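Local coordinates for uncharacterized protein (PDB 3U4Y), which is of unknown function but folds as a seven-bladed beta-propeller related to the lactonase family, at residues 7-12 and 320-325; 47-52 and 93-98; 152-157 and 164-169. All coordinates share one frame; numbering follows the deposited sequence.

Contact 1 of 3, residues 7-12 and 320-325; sequences TTSNFG and AICHPD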
ATOM      1  N   THR A   7      -2.133  18.342 -18.194  1.00 78.75           N
ATOM      2  CA  THR A   7      -1.225  17.311 -17.694  1.00 91.70           C
ATOM      3  C   THR A   7      -0.456  17.765 -16.446  1.00 95.15           C
ATOM      4  O   THR A   7       0.648  18.312 -16.541  1.00 89.19           O
ATOM      5  CB  THR A   7      -0.261  16.865 -18.792  1.00 91.87           C
ATOM      6  N   THR A   8      -1.055  17.532 -15.280  1.00 96.21           N
ATOM      7  CA  THR A   8      -0.430  17.867 -14.003  1.00 92.30           C
ATOM      8  C   THR A   8      -0.064  16.617 -13.215  1.00 82.04           C
ATOM      9  O   THR A   8      -0.755  15.603 -13.275  1.00 71.57           O
ATOM     10  CB  THR A   8      -1.353  18.716 -13.122  1.00 93.08           C
ATOM     11  OG1 THR A   8      -1.687  17.984 -11.931  1.00 79.42           O
ATOM     12  CG2 THR A   8      -2.626  19.085 -13.894  1.00 98.04           C
ATOM     13  N   SER A   9       1.030  16.704 -12.471  1.00 81.03           N
ATOM     14  CA  SER A   9       1.511  15.573 -11.705  1.00 74.42           C
ATOM     15  C   SER A   9       1.475  15.894 -10.224  1.00 76.77           C
ATOM     16  O   SER A   9       2.143  15.254  -9.412  1.00 86.88           O
ATOM     17  CB  SER A   9       2.911  15.189 -12.153  1.00 67.10           C
ATOM     18  OG  SER A   9       2.858  14.615 -13.445  1.00 62.83           O
ATOM     19  N   ASN A  10       0.670  16.887  -9.879  1.00 64.78           N
ATOM     20  CA  ASN A  10       0.468  17.231  -8.488  1.00 59.51           C
ATOM     21  C   ASN A  10      -0.924  16.847  -8.024  1.00 53.51           C
ATOM     22  O   ASN A  10      -1.805  17.688  -7.842  1.00 53.67           O
ATOM     23  CB  ASN A  10       0.781  18.701  -8.265  1.00 59.11           C
ATOM     24  CG  ASN A  10       2.250  18.984  -8.395  1.00 57.09           C
ATOM     25  OD1 ASN A  10       2.790  18.989  -9.501  1.00 61.94           O
ATOM     26  ND2 ASN A  10       2.923  19.180  -7.262  1.00 50.07           N
ATOM     27  N   PHE A  11      -1.100  15.549  -7.832  1.00 48.34           N
ATOM     28  CA  PHE A  11      -2.410  14.996  -7.562  1.00 43.14           C
ATOM     29  C   PHE A  11      -2.308  13.607  -6.953  1.00 39.06           C
ATOM     30  O   PHE A  11      -1.268  12.950  -7.024  1.00 42.52           O
ATOM     31  CB  PHE A  11      -3.210  14.913  -8.865  1.00 39.96           C
ATOM     32  CG  PHE A  11      -2.913  13.686  -9.690  1.00 34.21           C
ATOM     33  CD1 PHE A  11      -3.537  12.479  -9.423  1.00 35.24           C
ATOM     34  CD2 PHE A  11      -2.014  13.740 -10.732  1.00 36.30           C
ATOM     35  CE1 PHE A  11      -3.255  11.352 -10.188  1.00 39.88           C
ATOM     36  CE2 PHE A  11      -1.738  12.610 -11.497  1.00 37.66           C
ATOM     37  CZ  PHE A  11      -2.354  11.423 -11.229  1.00 30.38           C
ATOM     38  N   GLY A  12      -3.413  13.155  -6.387  1.00 30.47           N
ATOM     39  CA  GLY A  12      -3.476  11.838  -5.792  1.00 34.81           C
ATOM     40  C   GLY A  12      -4.888  11.289  -5.819  1.00 42.20           C
ATOM     41  O   GLY A  12      -5.827  11.979  -6.193  1.00 53.65           O
ATOM     42  N   ALA A 320      -3.067   6.903  -2.724  1.00 27.05           N
ATOM     43  CA  ALA A 320      -1.864   6.908  -3.554  1.00 30.54           C
ATOM     44  C   ALA A 320      -1.585   8.296  -4.073  1.00 38.22           C
ATOM     45  O   ALA A 320      -2.500   9.053  -4.366  1.00 45.71           O
ATOM     46  CB  ALA A 320      -1.999   5.952  -4.714  1.00 22.13           C
ATOM     47  N   ILE A 321      -0.312   8.637  -4.188  1.00 36.25           N
ATOM     48  CA  ILE A 321       0.041   9.937  -4.712  1.00 31.42           C
ATOM     49  C   ILE A 321       0.915   9.771  -5.950  1.00 41.89           C
ATOM     50  O   ILE A 321       1.584   8.757  -6.117  1.00 43.64           O
ATOM     51  CB  ILE A 321       0.695  10.800  -3.626  1.00 28.41           C
ATOM     52  CG1 ILE A 321      -0.273  10.955  -2.452  1.00 27.02           C
ATOM     53  CG2 ILE A 321       1.091  12.134  -4.174  1.00 24.74           C
ATOM     54  CD1 ILE A 321      -0.062  12.183  -1.613  1.00 25.21           C
ATOM     55  N   CYS A 322       0.869  10.754  -6.839  1.00 57.06           N
ATOM     56  CA  CYS A 322       1.608  10.691  -8.086  1.00 52.75           C
ATOM     57  C   CYS A 322       3.104  10.811  -7.834  1.00 52.41           C
ATOM     58  O   CYS A 322       3.548  11.747  -7.165  1.00 57.11           O
ATOM     59  CB  CYS A 322       1.154  11.818  -9.007  1.00 45.45           C
ATOM     60  SG  CYS A 322       1.886  11.702 -10.632  1.00 67.04           S
ATOM     61  N   HIS A 323       3.877   9.865  -8.361  1.00 45.49           N
ATOM     62  CA  HIS A 323       5.333   9.890  -8.193  1.00 43.09           C
ATOM     63  C   HIS A 323       5.993   9.463  -9.480  1.00 50.91           C
ATOM     64  O   HIS A 323       6.132   8.271  -9.738  1.00 62.90           O
ATOM     65  CB  HIS A 323       5.788   8.925  -7.087  1.00 47.54           C
ATOM     66  CG  HIS A 323       5.442   9.370  -5.700  1.00 57.40           C
ATOM     67  ND1 HIS A 323       5.060   8.489  -4.711  1.00 50.88           N
ATOM     68  CD2 HIS A 323       5.426  10.598  -5.131  1.00 70.49           C
ATOM     69  CE1 HIS A 323       4.813   9.155  -3.600  1.00 54.50           C
ATOM     70  NE2 HIS A 323       5.033  10.439  -3.825  1.00 64.95           N
ATOM     71  N   PRO A 324       6.388  10.428 -10.311  1.00 44.86           N
ATOM     72  CA  PRO A 324       7.106   9.988 -11.507  1.00 45.29           C
ATOM     73  C   PRO A 324       8.537   9.557 -11.197  1.00 70.11           C
ATOM     74  O   PRO A 324       9.166  10.048 -10.251  1.00 69.15           O
ATOM     75  CB  PRO A 324       7.081  11.213 -12.403  1.00 35.43           C
ATOM     76  CG  PRO A 324       6.751  12.365 -11.508  1.00 28.29           C
ATOM     77  CD  PRO A 324       5.998  11.847 -10.359  1.00 35.78           C
ATOM     78  N   ASP A 325       9.024   8.609 -11.990  1.00 88.15           N
ATOM     79  CA  ASP A 325      10.382   8.103 -11.853  1.00 98.45           C
ATOM     80  C   ASP A 325      10.653   7.051 -12.926  1.00 99.37           C
ATOM     81  O   ASP A 325       9.720   6.487 -13.503  1.00 96.36           O
ATOM     82  CB  ASP A 325      10.602   7.506 -10.461  1.00102.21           C
ATOM     83  CG  ASP A 325      12.033   7.685  -9.971  1.00102.31           C
ATOM     84  OD1 ASP A 325      12.918   6.892 -10.377  1.00 97.79           O
ATOM     85  OD2 ASP A 325      12.269   8.624  -9.178  1.00 98.84           O
TER
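The closure of a beta-propeller, where the two chain ends complete one blade in the manner known as velcro, is illustrated here by Phe-11 and Gly-12 meeting Ile-321 and Cys-322. Gly-12 and Ile-321 form an antiparallel non-hydrogen-bonded pair, with CA atoms 4.1 Å apart. Next to it, Cys-322 N donates to Phe-11 O (3.1 Å, 154° at the hydrogen). Beyond this bond the contact is made by side chains. Phe-11 swings its ring back toward the C-terminal segment because CG stands between the backbone N and the carbonyl carbon (chi1 83°). Cys-322 CB then sits over one face, 4.1 Å from the ring centroid, in a CH-pi contact, while SG lies obliquely to the ring and comes 3.8 Å from Phe-11 CE2. The same sulfur passes 3.9 Å from Ser-9 CB and is tied by a disulfide to Cys-51 of the next blade. The last strand, 319-321, thus becomes an edge strand beside strand 11-16, which it also meets through a backbone bond between Ala-320 and Ile-13; on its other side strand 11-16 is joined to strand 21-26, with Gly-12 bonded to Phe-25.

Contact 2 of 3, residues 47-52 and 93-98; sequences ITSDCS and PDDQFA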
ATOM      1  N   ILE A  47      -0.957   3.317  -8.354  1.00 38.59           N
ATOM      2  CA  ILE A  47      -0.769   4.263  -9.453  1.00 35.26           C
ATOM      3  C   ILE A  47       0.487   3.871 -10.209  1.00 33.84           C
ATOM      4  O   ILE A  47       1.326   3.138  -9.704  1.00 38.02           O
ATOM      5  CB  ILE A  47      -0.664   5.714  -8.958  1.00 30.30           C
ATOM      6  CG1 ILE A  47      -0.982   6.683 -10.076  1.00 26.49           C
ATOM      7  CG2 ILE A  47       0.705   5.999  -8.430  1.00 54.83           C
ATOM      8  CD1 ILE A  47      -1.251   8.062  -9.574  1.00 56.28           C
ATOM      9  N   THR A  48       0.622   4.359 -11.425  1.00 39.30           N
ATOM     10  CA  THR A  48       1.674   3.861 -12.305  1.00 46.17           C
ATOM     11  C   THR A  48       2.969   4.741 -12.253  1.00 44.63           C
ATOM     12  O   THR A  48       2.899   5.914 -11.874  1.00 56.53           O
ATOM     13  CB  THR A  48       1.028   3.557 -13.711  1.00 47.48           C
ATOM     14  OG1 THR A  48       1.102   2.148 -13.984  1.00 33.34           O
ATOM     15  CG2 THR A  48       1.576   4.418 -14.870  1.00 24.71           C
ATOM     16  N   SER A  49       4.147   4.176 -12.532  1.00 33.24           N
ATOM     17  CA  SER A  49       5.385   4.982 -12.513  1.00 43.32           C
ATOM     18  C   SER A  49       5.154   6.207 -13.352  1.00 60.45           C
ATOM     19  O   SER A  49       5.208   7.348 -12.882  1.00 57.23           O
ATOM     20  CB  SER A  49       6.538   4.239 -13.169  1.00 44.96           C
ATOM     21  OG  SER A  49       7.040   3.212 -12.346  1.00 60.77           O
ATOM     22  N   ASP A  50       4.982   5.901 -14.637  1.00 70.78           N
ATOM     23  CA  ASP A  50       4.361   6.722 -15.671  1.00 53.40           C
ATOM     24  C   ASP A  50       3.396   7.760 -15.095  1.00 43.48           C
ATOM     25  O   ASP A  50       3.437   8.925 -15.499  1.00 36.42           O
ATOM     26  CB  ASP A  50       3.653   5.755 -16.629  1.00 56.27           C
ATOM     27  CG  ASP A  50       3.048   6.433 -17.816  1.00 81.52           C
ATOM     28  OD1 ASP A  50       2.922   5.770 -18.868  1.00 89.27           O
ATOM     29  OD2 ASP A  50       2.683   7.620 -17.705  1.00 94.86           O
ATOM     30  N   CYS A  51       2.554   7.332 -14.145  1.00 44.54           N
ATOM     31  CA  CYS A  51       1.588   8.198 -13.448  1.00 44.33           C
ATOM     32  C   CYS A  51       0.274   8.320 -14.231  1.00 55.46           C
ATOM     33  O   CYS A  51      -0.634   9.074 -13.850  1.00 48.76           O
ATOM     34  CB  CYS A  51       2.177   9.586 -13.137  1.00 30.41           C
ATOM     35  SG  CYS A  51       2.478   9.905 -11.383  1.00 50.30           S
ATOM     36  N   SER A  52       0.182   7.535 -15.302  1.00 57.98           N
ATOM     37  CA  SER A  52      -0.879   7.659 -16.291  1.00 52.91           C
ATOM     38  C   SER A  52      -2.106   6.792 -15.996  1.00 53.70           C
ATOM     39  O   SER A  52      -3.233   7.145 -16.353  1.00 54.81           O
ATOM     40  CB  SER A  52      -0.319   7.306 -17.668  1.00 53.15           C
ATOM     41  OG  SER A  52       0.314   6.035 -17.651  1.00 52.57           O
ATOM     42  N   PRO A  93       7.245  -3.223 -11.094  1.00 43.24           N
ATOM     43  CA  PRO A  93       7.966  -1.955 -11.223  1.00 35.12           C
ATOM     44  C   PRO A  93       7.920  -1.442 -12.667  1.00 43.57           C
ATOM     45  O   PRO A  93       8.039  -0.235 -12.886  1.00 44.46           O
ATOM     46  CB  PRO A  93       9.391  -2.335 -10.848  1.00 17.46           C
ATOM     47  CG  PRO A  93       9.460  -3.839 -10.937  1.00 24.70           C
ATOM     48  CD  PRO A  93       8.139  -4.369 -11.340  1.00 34.38           C
ATOM     49  N   ASP A  94       7.740  -2.352 -13.629  1.00 39.01           N
ATOM     50  CA  ASP A  94       7.609  -1.990 -15.040  1.00 33.34           C
ATOM     51  C   ASP A  94       6.199  -1.562 -15.462  1.00 36.31           C
ATOM     52  O   ASP A  94       5.954  -1.306 -16.629  1.00 44.83           O
ATOM     53  CB  ASP A  94       8.085  -3.133 -15.939  1.00 39.69           C
ATOM     54  CG  ASP A  94       7.210  -4.362 -15.836  1.00 61.04           C
ATOM     55  OD1 ASP A  94       6.053  -4.233 -15.372  1.00 73.02           O
ATOM     56  OD2 ASP A  94       7.675  -5.458 -16.226  1.00 61.14           O
ATOM     57  N   ASP A  95       5.266  -1.511 -14.525  1.00 39.77           N
ATOM     58  CA  ASP A  95       3.934  -1.007 -14.824  1.00 36.21           C
ATOM     59  C   ASP A  95       3.111  -1.955 -15.704  1.00 41.01           C
ATOM     60  O   ASP A  95       2.019  -1.608 -16.132  1.00 45.07           O
ATOM     61  CB  ASP A  95       4.037   0.352 -15.508  1.00 36.08           C
ATOM     62  CG  ASP A  95       4.453   1.476 -14.560  1.00 51.59           C
ATOM     63  OD1 ASP A  95       3.970   1.523 -13.410  1.00 52.01           O
ATOM     64  OD2 ASP A  95       5.254   2.340 -14.982  1.00 63.28           O
ATOM     65  N   GLN A  96       3.619  -3.151 -15.971  1.00 36.20           N
ATOM     66  CA  GLN A  96       2.908  -4.074 -16.849  1.00 39.51           C
ATOM     67  C   GLN A  96       1.764  -4.818 -16.144  1.00 43.67           C
ATOM     68  O   GLN A  96       0.708  -5.017 -16.734  1.00 48.12           O
ATOM     69  CB  GLN A  96       3.885  -5.060 -17.496  1.00 50.94           C
ATOM     70  CG  GLN A  96       3.285  -5.964 -18.561  1.00 61.83           C
ATOM     71  CD  GLN A  96       4.348  -6.766 -19.316  1.00 69.91           C
ATOM     72  OE1 GLN A  96       5.556  -6.563 -19.126  1.00 61.80           O
ATOM     73  NE2 GLN A  96       3.899  -7.681 -20.182  1.00 73.88           N
ATOM     74  N   PHE A  97       1.976  -5.217 -14.887  1.00 49.19           N
ATOM     75  CA  PHE A  97       0.981  -5.980 -14.112  1.00 41.96           C
ATOM     76  C   PHE A  97       0.606  -5.373 -12.773  1.00 40.91           C
ATOM     77  O   PHE A  97       1.401  -4.678 -12.143  1.00 31.16           O
ATOM     78  CB  PHE A  97       1.478  -7.386 -13.815  1.00 30.73           C
ATOM     79  CG  PHE A  97       1.767  -8.182 -15.026  1.00 33.45           C
ATOM     80  CD1 PHE A  97       0.741  -8.740 -15.755  1.00 36.32           C
ATOM     81  CD2 PHE A  97       3.064  -8.374 -15.443  1.00 31.74           C
ATOM     82  CE1 PHE A  97       1.011  -9.474 -16.873  1.00 42.40           C
ATOM     83  CE2 PHE A  97       3.343  -9.111 -16.564  1.00 32.39           C
ATOM     84  CZ  PHE A  97       2.321  -9.663 -17.277  1.00 41.88           C
ATOM     85  N   ALA A  98      -0.611  -5.680 -12.337  1.00 38.56           N
ATOM     86  CA  ALA A  98      -1.097  -5.309 -11.015  1.00 26.60           C
ATOM     87  C   ALA A  98      -1.354  -6.596 -10.291  1.00 26.03           C
ATOM     88  O   ALA A  98      -1.884  -7.529 -10.886  1.00 28.24           O
ATOM     89  CB  ALA A  98      -2.382  -4.525 -11.120  1.00 27.18           C
TER
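Asp-95 reaches across to Thr-48 and Ser-49 and accepts both hydrogen bonds of this contact on a single carboxylate oxygen, OD1. The stronger is from the backbone: Ser-49 N lies 2.8 Å from Asp-95 OD1, nearly straight at 167°, and meets the oxygen on its syn side, somewhat out of the carboxylate plane. The second, from Thr-48 OG1 to Asp-95 OD1 at 3.0 Å, is weak. With CG beside its own backbone N (chi1 -73°), Asp-95 directs the carboxylate at the other turn, where the Thr-48 side chain crosses it at a slant.

The two segments hold corresponding places in successive blades of the propeller, each leading from the first strand of a blade to the second: 42-47 into 53-58, and 89-91 into 97-100. One turn thus grips the backbone of its neighbour through an acidic side chain.

Bonds within each turn shape the partners. Asp-94 OD1 accepts from Gln-96 N at 2.7 Å, an Asx turn that spans Asp-95, and Thr-92 OG1 is bonded to the same oxygen. Within 47-52, Cys-51 N donates weakly to Thr-48 O.

Electrostatics and packing add less. Asp-50 OD1 stays 5.7 Å from Asp-95 OD2, a separation at which the like charges may repel weakly, and Ser-49 OG approaches Pro-93 O only to 3.6 Å.

Contact 3 of 3, residues 152-157 and 164-169; sequences TVRRFK and LFDTGQ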
ATOM      1  N   THR A 152       4.383 -14.572  10.490  1.00 39.23           N
ATOM      2  CA  THR A 152       5.416 -14.952   9.562  1.00 27.79           C
ATOM      3  C   THR A 152       5.102 -14.194   8.278  1.00 28.00           C
ATOM      4  O   THR A 152       3.964 -13.778   8.084  1.00 32.81           O
ATOM      5  CB  THR A 152       5.276 -16.437   9.289  1.00 22.25           C
ATOM      6  OG1 THR A 152       6.423 -16.916   8.602  1.00 33.24           O
ATOM      7  CG2 THR A 152       4.061 -16.681   8.423  1.00 29.00           C
ATOM      8  N   VAL A 153       6.084 -13.987   7.404  1.00 24.99           N
ATOM      9  CA  VAL A 153       5.763 -13.508   6.049  1.00 29.48           C
ATOM     10  C   VAL A 153       6.138 -14.561   5.012  1.00 27.41           C
ATOM     11  O   VAL A 153       7.129 -15.270   5.175  1.00 20.82           O
ATOM     12  CB  VAL A 153       6.389 -12.129   5.677  1.00  7.39           C
ATOM     13  CG1 VAL A 153       6.594 -11.285   6.905  1.00 24.75           C
ATOM     14  CG2 VAL A 153       7.674 -12.317   4.974  1.00  9.29           C
ATOM     15  N   ARG A 154       5.326 -14.677   3.962  1.00 26.84           N
ATOM     16  CA  ARG A 154       5.528 -15.702   2.942  1.00 18.71           C
ATOM     17  C   ARG A 154       5.949 -15.097   1.621  1.00 25.84           C
ATOM     18  O   ARG A 154       5.529 -13.989   1.282  1.00 25.57           O
ATOM     19  CB  ARG A 154       4.258 -16.503   2.749  1.00 15.54           C
ATOM     20  CG  ARG A 154       4.433 -17.727   1.889  1.00 23.70           C
ATOM     21  CD  ARG A 154       3.344 -18.694   2.239  1.00 32.04           C
ATOM     22  NE  ARG A 154       3.199 -19.809   1.318  1.00 31.37           N
ATOM     23  CZ  ARG A 154       2.723 -20.995   1.681  1.00 22.80           C
ATOM     24  NH1 ARG A 154       2.608 -21.964   0.796  1.00 22.86           N
ATOM     25  NH2 ARG A 154       2.390 -21.220   2.942  1.00 21.16           N
ATOM     26  N   ARG A 155       6.759 -15.842   0.873  1.00 27.94           N
ATOM     27  CA  ARG A 155       7.375 -15.333  -0.348  1.00 31.13           C
ATOM     28  C   ARG A 155       6.799 -15.903  -1.633  1.00 35.99           C
ATOM     29  O   ARG A 155       6.830 -17.111  -1.855  1.00 37.48           O
ATOM     30  CB  ARG A 155       8.872 -15.613  -0.323  1.00 36.96           C
ATOM     31  CG  ARG A 155       9.422 -15.829  -1.696  1.00 36.87           C
ATOM     32  CD  ARG A 155      10.900 -16.102  -1.736  1.00 33.71           C
ATOM     33  NE  ARG A 155      11.304 -16.034  -3.134  1.00 44.59           N
ATOM     34  CZ  ARG A 155      12.182 -16.838  -3.717  1.00 33.84           C
ATOM     35  NH1 ARG A 155      12.796 -17.786  -3.032  1.00 19.24           N
ATOM     36  NH2 ARG A 155      12.444 -16.676  -4.999  1.00 37.53           N
ATOM     37  N   PHE A 156       6.313 -15.023  -2.503  1.00 43.96           N
ATOM     38  CA  PHE A 156       5.788 -15.449  -3.800  1.00 36.53           C
ATOM     39  C   PHE A 156       6.584 -14.947  -4.995  1.00 27.31           C
ATOM     40  O   PHE A 156       7.532 -14.178  -4.855  1.00 28.22           O
ATOM     41  CB  PHE A 156       4.342 -15.017  -3.945  1.00 30.35           C
ATOM     42  CG  PHE A 156       3.417 -15.713  -3.005  1.00 34.18           C
ATOM     43  CD1 PHE A 156       2.592 -16.733  -3.455  1.00 39.94           C
ATOM     44  CD2 PHE A 156       3.374 -15.355  -1.667  1.00 35.19           C
ATOM     45  CE1 PHE A 156       1.730 -17.382  -2.593  1.00 35.94           C
ATOM     46  CE2 PHE A 156       2.518 -15.999  -0.793  1.00 37.87           C
ATOM     47  CZ  PHE A 156       1.694 -17.017  -1.259  1.00 37.39           C
ATOM     48  N   LYS A 157       6.175 -15.393  -6.176  1.00 25.40           N
ATOM     49  CA  LYS A 157       6.850 -15.036  -7.416  1.00 32.77           C
ATOM     50  C   LYS A 157       5.884 -14.569  -8.498  1.00 41.38           C
ATOM     51  O   LYS A 157       4.772 -15.082  -8.617  1.00 50.99           O
ATOM     52  CB  LYS A 157       7.617 -16.238  -7.942  1.00 31.60           C
ATOM     53  CG  LYS A 157       9.080 -15.970  -8.144  1.00 35.34           C
ATOM     54  CD  LYS A 157       9.276 -14.894  -9.162  1.00 40.24           C
ATOM     55  CE  LYS A 157      10.446 -15.223 -10.059  1.00 47.94           C
ATOM     56  NZ  LYS A 157      10.535 -14.224 -11.149  1.00 51.61           N
ATOM     57  N   LEU A 164       1.813 -16.292 -11.479  1.00 34.55           N
ATOM     58  CA  LEU A 164       2.197 -16.274 -10.077  1.00 30.65           C
ATOM     59  C   LEU A 164       2.670 -17.650  -9.618  1.00 41.38           C
ATOM     60  O   LEU A 164       2.254 -18.671 -10.166  1.00 47.95           O
ATOM     61  CB  LEU A 164       1.016 -15.821  -9.231  1.00 31.68           C
ATOM     62  CG  LEU A 164       0.482 -14.433  -9.578  1.00 32.11           C
ATOM     63  CD1 LEU A 164      -0.946 -14.246  -9.110  1.00 27.86           C
ATOM     64  CD2 LEU A 164       1.372 -13.386  -8.966  1.00 31.66           C
ATOM     65  N   PHE A 165       3.548 -17.661  -8.615  1.00 44.34           N
ATOM     66  CA  PHE A 165       4.102 -18.889  -8.051  1.00 33.24           C
ATOM     67  C   PHE A 165       4.177 -18.801  -6.534  1.00 34.95           C
ATOM     68  O   PHE A 165       4.365 -17.728  -5.957  1.00 25.81           O
ATOM     69  CB  PHE A 165       5.501 -19.169  -8.598  1.00 30.34           C
ATOM     70  CG  PHE A 165       5.549 -19.346 -10.091  1.00 52.19           C
ATOM     71  CD1 PHE A 165       5.563 -20.618 -10.654  1.00 61.01           C
ATOM     72  CD2 PHE A 165       5.589 -18.243 -10.935  1.00 57.99           C
ATOM     73  CE1 PHE A 165       5.612 -20.790 -12.032  1.00 59.97           C
ATOM     74  CE2 PHE A 165       5.637 -18.405 -12.316  1.00 61.72           C
ATOM     75  CZ  PHE A 165       5.648 -19.680 -12.863  1.00 62.77           C
ATOM     76  N   ASP A 166       4.032 -19.951  -5.892  1.00 45.01           N
ATOM     77  CA  ASP A 166       4.149 -20.046  -4.450  1.00 37.72           C
ATOM     78  C   ASP A 166       5.433 -20.779  -4.101  1.00 40.91           C
ATOM     79  O   ASP A 166       5.589 -21.955  -4.424  1.00 41.66           O
ATOM     80  CB  ASP A 166       2.959 -20.804  -3.879  1.00 37.65           C
ATOM     81  CG  ASP A 166       2.794 -20.595  -2.385  1.00 46.74           C
ATOM     82  OD1 ASP A 166       3.766 -20.142  -1.734  1.00 45.90           O
ATOM     83  OD2 ASP A 166       1.686 -20.880  -1.868  1.00 47.04           O
ATOM     84  N   THR A 167       6.356 -20.087  -3.441  1.00 41.25           N
ATOM     85  CA  THR A 167       7.591 -20.723  -2.990  1.00 36.39           C
ATOM     86  C   THR A 167       7.394 -21.465  -1.670  1.00 30.79           C
ATOM     87  O   THR A 167       8.133 -22.392  -1.364  1.00 41.86           O
ATOM     88  CB  THR A 167       8.729 -19.706  -2.854  1.00 37.32           C
ATOM     89  OG1 THR A 167       8.497 -18.883  -1.706  1.00 45.55           O
ATOM     90  CG2 THR A 167       8.780 -18.825  -4.082  1.00 28.39           C
ATOM     91  N   GLY A 168       6.384 -21.053  -0.905  1.00 20.59           N
ATOM     92  CA  GLY A 168       6.102 -21.641   0.388  1.00 26.27           C
ATOM     93  C   GLY A 168       7.244 -21.467   1.367  1.00 39.14           C
ATOM     94  O   GLY A 168       7.459 -22.302   2.241  1.00 48.61           O
ATOM     95  N   GLN A 169       8.010 -20.398   1.192  1.00 36.82           N
ATOM     96  CA  GLN A 169       9.031 -20.054   2.156  1.00 31.94           C
ATOM     97  C   GLN A 169       8.431 -18.973   3.023  1.00 36.64           C
ATOM     98  O   GLN A 169       7.916 -17.985   2.504  1.00 46.88           O
ATOM     99  CB  GLN A 169      10.303 -19.554   1.462  1.00 28.84           C
ATOM    100  CG  GLN A 169      11.014 -20.620   0.616  1.00 29.84           C
ATOM    101  CD  GLN A 169      12.333 -20.154  -0.022  1.00 32.44           C
ATOM    102  OE1 GLN A 169      12.598 -18.955  -0.178  1.00 32.98           O
ATOM    103  NE2 GLN A 169      13.164 -21.121  -0.401  1.00 33.97           N
TER
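Lys-157 and Phe-165 exchange two backbone hydrogen bonds, which satisfy both N-H groups and both carbonyls of this antiparallel pair: Lys-157 N donates to Phe-165 O at 3.0 Å, and Phe-165 N to Lys-157 O at 2.9 Å. Their CB atoms touch on the same face of the sheet. One step on, Phe-156 and Asp-166 form a non-hydrogen-bonded pair; beyond it the pairing becomes irregular. Arg-155 N donates to Gln-169 O (2.9 Å), with Thr-167 and Gly-168 bowed outward between Asp-166 and Gln-169, Gly-168 with positive phi (62°). Arg-155 O receives a long, weak bond from Thr-167 N; the much closer approach of the Thr-167 hydroxyl is doubtful at this resolution.

Asp-166 ties the bowed stretch to Arg-154. Its OD1 accepts two bonds: Arg-154 NE, 3.1 Å away, lies on the syn lone pair, with the oxygen in the guanidinium plane, and Gly-168 N, 2.9 Å away, comes from above the carboxylate plane and closes an Asx turn. Arg-154 NH1 adds weaker bonds to both oxygens, completing the salt bridge, while its NH2 is paired with Glu-170. The extended Arg-154 chain crosses Asp-166 at about a right angle, and the carboxylate also packs over one face of the Phe-156 ring.

On the other face of the sheet, Arg-155 and Gln-169 run side by side. Arg-155 NH1 donates to Gln-169 OE1 (3.1 Å), which sits at the edge of the guanidinium, and also pairs with Glu-209; Thr-167 CG2 covers one guanidinium face.

Leu-164 packs against Ile-124 of the preceding blade. The whole is a beta hairpin of the third and fourth strands, the outer half of a four-stranded propeller blade.

Overall arrangement
Contacts 1 and 2 form one continuous region, their centres 12 Å apart: the disulfide between Cys-322 SG and Cys-51 SG, 2.0 Å long, joins the blade sealed by contact 1 to the next one, whose first turn contact 2 links to the blade after that. Phe-11 CE1 also packs on Ile-47 CD1 at 3.9 Å. Contact 3 belongs to the blade that follows, about 22 Å from contact 2 and 31 Å from contact 1 between centres, and lies across the chain's centre from contact 1. No active site is known. In contact 3, the side chain of Gln-169 is about 4 Å from a bound Tris molecule, probably from crystallisation.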